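Local structure of ubiquinone biosynthesis accessory factor UbiJ (Escherichia coli, 6H6P) at residues V47-V52 against G72-D77. The protein binds hydrophobic ubiquinone biosynthetic intermediates through its SCP2 domain, the part described here, and is essential for the stability of the Ubi complex. Numbering follows the deposited sequence.
Sequences VLRVEV and GEWAGD
W74 meets V47 and R49 where the loop between strands 68-71 and 80-84 runs past the first residues of the central strand 47-52 of the SCP2-fold sheet, a worked example of how a long arginine can tie an irregular loop to a strand of the sheet. Along the loop, the W74 backbone comes first: its carbonyl O accepts a hydrogen bond from NH1 of R49 at 3.1 Å, almost straight at the hydrogen (178°). The donor lies in the carbonyl plane, on a lone pair, and the oxygen in the guanidinium plane. R49 gets there on a chain stretched from CG to NE, with CG anti to the backbone N (chi1 -165°), while NE forms a salt bridge with OE2 of E51 at 3.4 Å. The W74 indole reaches back to V47, whose methyls divide the ring: CG1 approaches NE1 at 3.6 Å, and CG2 sits 3.9 Å from CZ2. I60 of strand 58-63 touches both V47 and W74, and L44 of the second subunit packs against W74. Next comes G76, whose N sits over one indole face near the rim, 3.4 Å from the ring plane. With a leucine in place of R49, the W74 carbonyl would probably lose this donor and the E51 carboxylate its cationic mate. One water completes the link, bonded to G76 O at 2.8 Å and accepting from R49 NH1 at 3.2 Å.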
loop_
_atom_site.group_PDB
_atom_site.type_symbol
_atom_site.label_atom_id
_atom_site.label_comp_id
_atom_site.label_asym_id
_atom_site.label_seq_id
_atom_site.Cartn_x
_atom_site.Cartn_y
_atom_site.Cartn_z
ATOM N N VAL C 47 7.435 11.443 9.964
ATOM C CA VAL C 47 8.001 11.912 8.709
ATOM C C VAL C 47 9.343 12.576 9.063
ATOM O O VAL C 47 9.401 13.443 9.943
ATOM C CB VAL C 47 7.040 12.856 7.941
ATOM C CG1 VAL C 47 7.660 13.342 6.639
ATOM C CG2 VAL C 47 5.697 12.174 7.670
ATOM N N LEU C 48 10.424 12.081 8.445
ATOM C CA LEU C 48 11.779 12.595 8.618
ATOM C C LEU C 48 12.215 13.186 7.291
ATOM O O LEU C 48 12.385 12.448 6.322
ATOM C CB LEU C 48 12.757 11.496 9.117
ATOM C CG LEU C 48 14.249 11.855 9.302
ATOM C CD1 LEU C 48 14.470 12.922 10.375
ATOM C CD2 LEU C 48 15.038 10.612 9.675
ATOM N N ARG C 49 12.296 14.526 7.230
ATOM C CA ARG C 49 12.749 15.219 6.039
ATOM C C ARG C 49 14.228 15.397 6.215
ATOM O O ARG C 49 14.691 15.720 7.306
ATOM C CB ARG C 49 12.053 16.577 5.840
ATOM C CG ARG C 49 12.237 17.142 4.444
ATOM C CD ARG C 49 11.312 18.307 4.190
ATOM N NE ARG C 49 11.185 18.573 2.750
ATOM C CZ ARG C 49 10.049 18.523 2.051
ATOM N NH1 ARG C 49 8.898 18.230 2.652
ATOM N NH2 ARG C 49 10.054 18.779 0.746
ATOM N N VAL C 50 14.973 15.085 5.151
ATOM C CA VAL C 50 16.417 15.180 5.078
ATOM C C VAL C 50 16.683 16.151 3.953
ATOM O O VAL C 50 16.261 15.908 2.825
ATOM C CB VAL C 50 17.098 13.803 4.834
ATOM C CG1 VAL C 50 18.602 13.964 4.745
ATOM C CG2 VAL C 50 16.718 12.769 5.913
ATOM N N GLU C 51 17.349 17.264 4.278
ATOM C CA GLU C 51 17.762 18.313 3.343
ATOM C C GLU C 51 19.224 18.074 2.946
ATOM O O GLU C 51 20.134 18.243 3.767
ATOM C CB GLU C 51 17.545 19.704 3.963
ATOM C CG GLU C 51 16.094 20.000 4.343
ATOM C CD GLU C 51 15.076 20.239 3.236
ATOM O OE1 GLU C 51 15.456 20.275 2.045
ATOM O OE2 GLU C 51 13.887 20.430 3.573
ATOM N N VAL C 52 19.434 17.568 1.720
ATOM C CA VAL C 52 20.769 17.231 1.231
ATOM C C VAL C 52 21.437 18.540 0.836
ATOM O O VAL C 52 20.953 19.224 -0.062
ATOM C CB VAL C 52 20.753 16.156 0.107
ATOM C CG1 VAL C 52 22.159 15.725 -0.263
ATOM C CG2 VAL C 52 19.946 14.942 0.522
ATOM N N GLY C 72 10.916 11.998 -2.996
ATOM C CA GLY C 72 11.702 13.139 -3.430
ATOM C C GLY C 72 11.026 14.453 -3.065
ATOM O O GLY C 72 11.693 15.429 -2.713
ATOM N N GLU C 73 9.684 14.476 -3.154
ATOM C CA GLU C 73 8.817 15.626 -2.838
ATOM C C GLU C 73 7.710 15.229 -1.847
ATOM O O GLU C 73 7.225 14.107 -1.895
ATOM C CB GLU C 73 8.239 16.286 -4.127
ATOM C CG GLU C 73 7.616 15.329 -5.145
ATOM C CD GLU C 73 6.384 15.807 -5.902
ATOM O OE1 GLU C 73 6.485 16.826 -6.623
ATOM O OE2 GLU C 73 5.334 15.126 -5.823
ATOM N N TRP C 74 7.339 16.129 -0.916
ATOM C CA TRP C 74 6.293 15.884 0.101
ATOM C C TRP C 74 5.614 17.192 0.508
ATOM O O TRP C 74 6.272 18.059 1.084
ATOM C CB TRP C 74 6.926 15.198 1.317
ATOM C CG TRP C 74 6.070 15.044 2.541
ATOM C CD1 TRP C 74 6.183 15.736 3.715
ATOM C CD2 TRP C 74 5.079 14.037 2.763
ATOM N NE1 TRP C 74 5.289 15.246 4.642
ATOM C CE2 TRP C 74 4.591 14.209 4.081
ATOM C CE3 TRP C 74 4.518 13.030 1.959
ATOM C CZ2 TRP C 74 3.613 13.383 4.626
ATOM C CZ3 TRP C 74 3.584 12.182 2.515
ATOM C CH2 TRP C 74 3.127 12.372 3.828
ATOM N N ALA C 75 4.305 17.332 0.217
ATOM C CA ALA C 75 3.510 18.532 0.504
ATOM C C ALA C 75 3.046 18.619 1.963
ATOM O O ALA C 75 2.324 19.543 2.334
ATOM C CB ALA C 75 2.315 18.604 -0.437
ATOM N N GLY C 76 3.448 17.660 2.775
ATOM C CA GLY C 76 3.078 17.646 4.180
ATOM C C GLY C 76 4.124 18.273 5.080
ATOM O O GLY C 76 5.144 18.798 4.609
ATOM N N ASP C 77 3.858 18.216 6.400
ATOM C CA ASP C 77 4.735 18.734 7.450
ATOM C C ASP C 77 5.580 17.600 8.037
ATOM O O ASP C 77 5.055 16.520 8.321
ATOM C CB ASP C 77 3.920 19.435 8.540
ATOM C CG ASP C 77 3.039 20.573 8.053
ATOM O OD1 ASP C 77 3.560 21.477 7.339
ATOM O OD2 ASP C 77 1.840 20.595 8.423
HETATM O O HOH W 1 7.815 18.943 5.536
#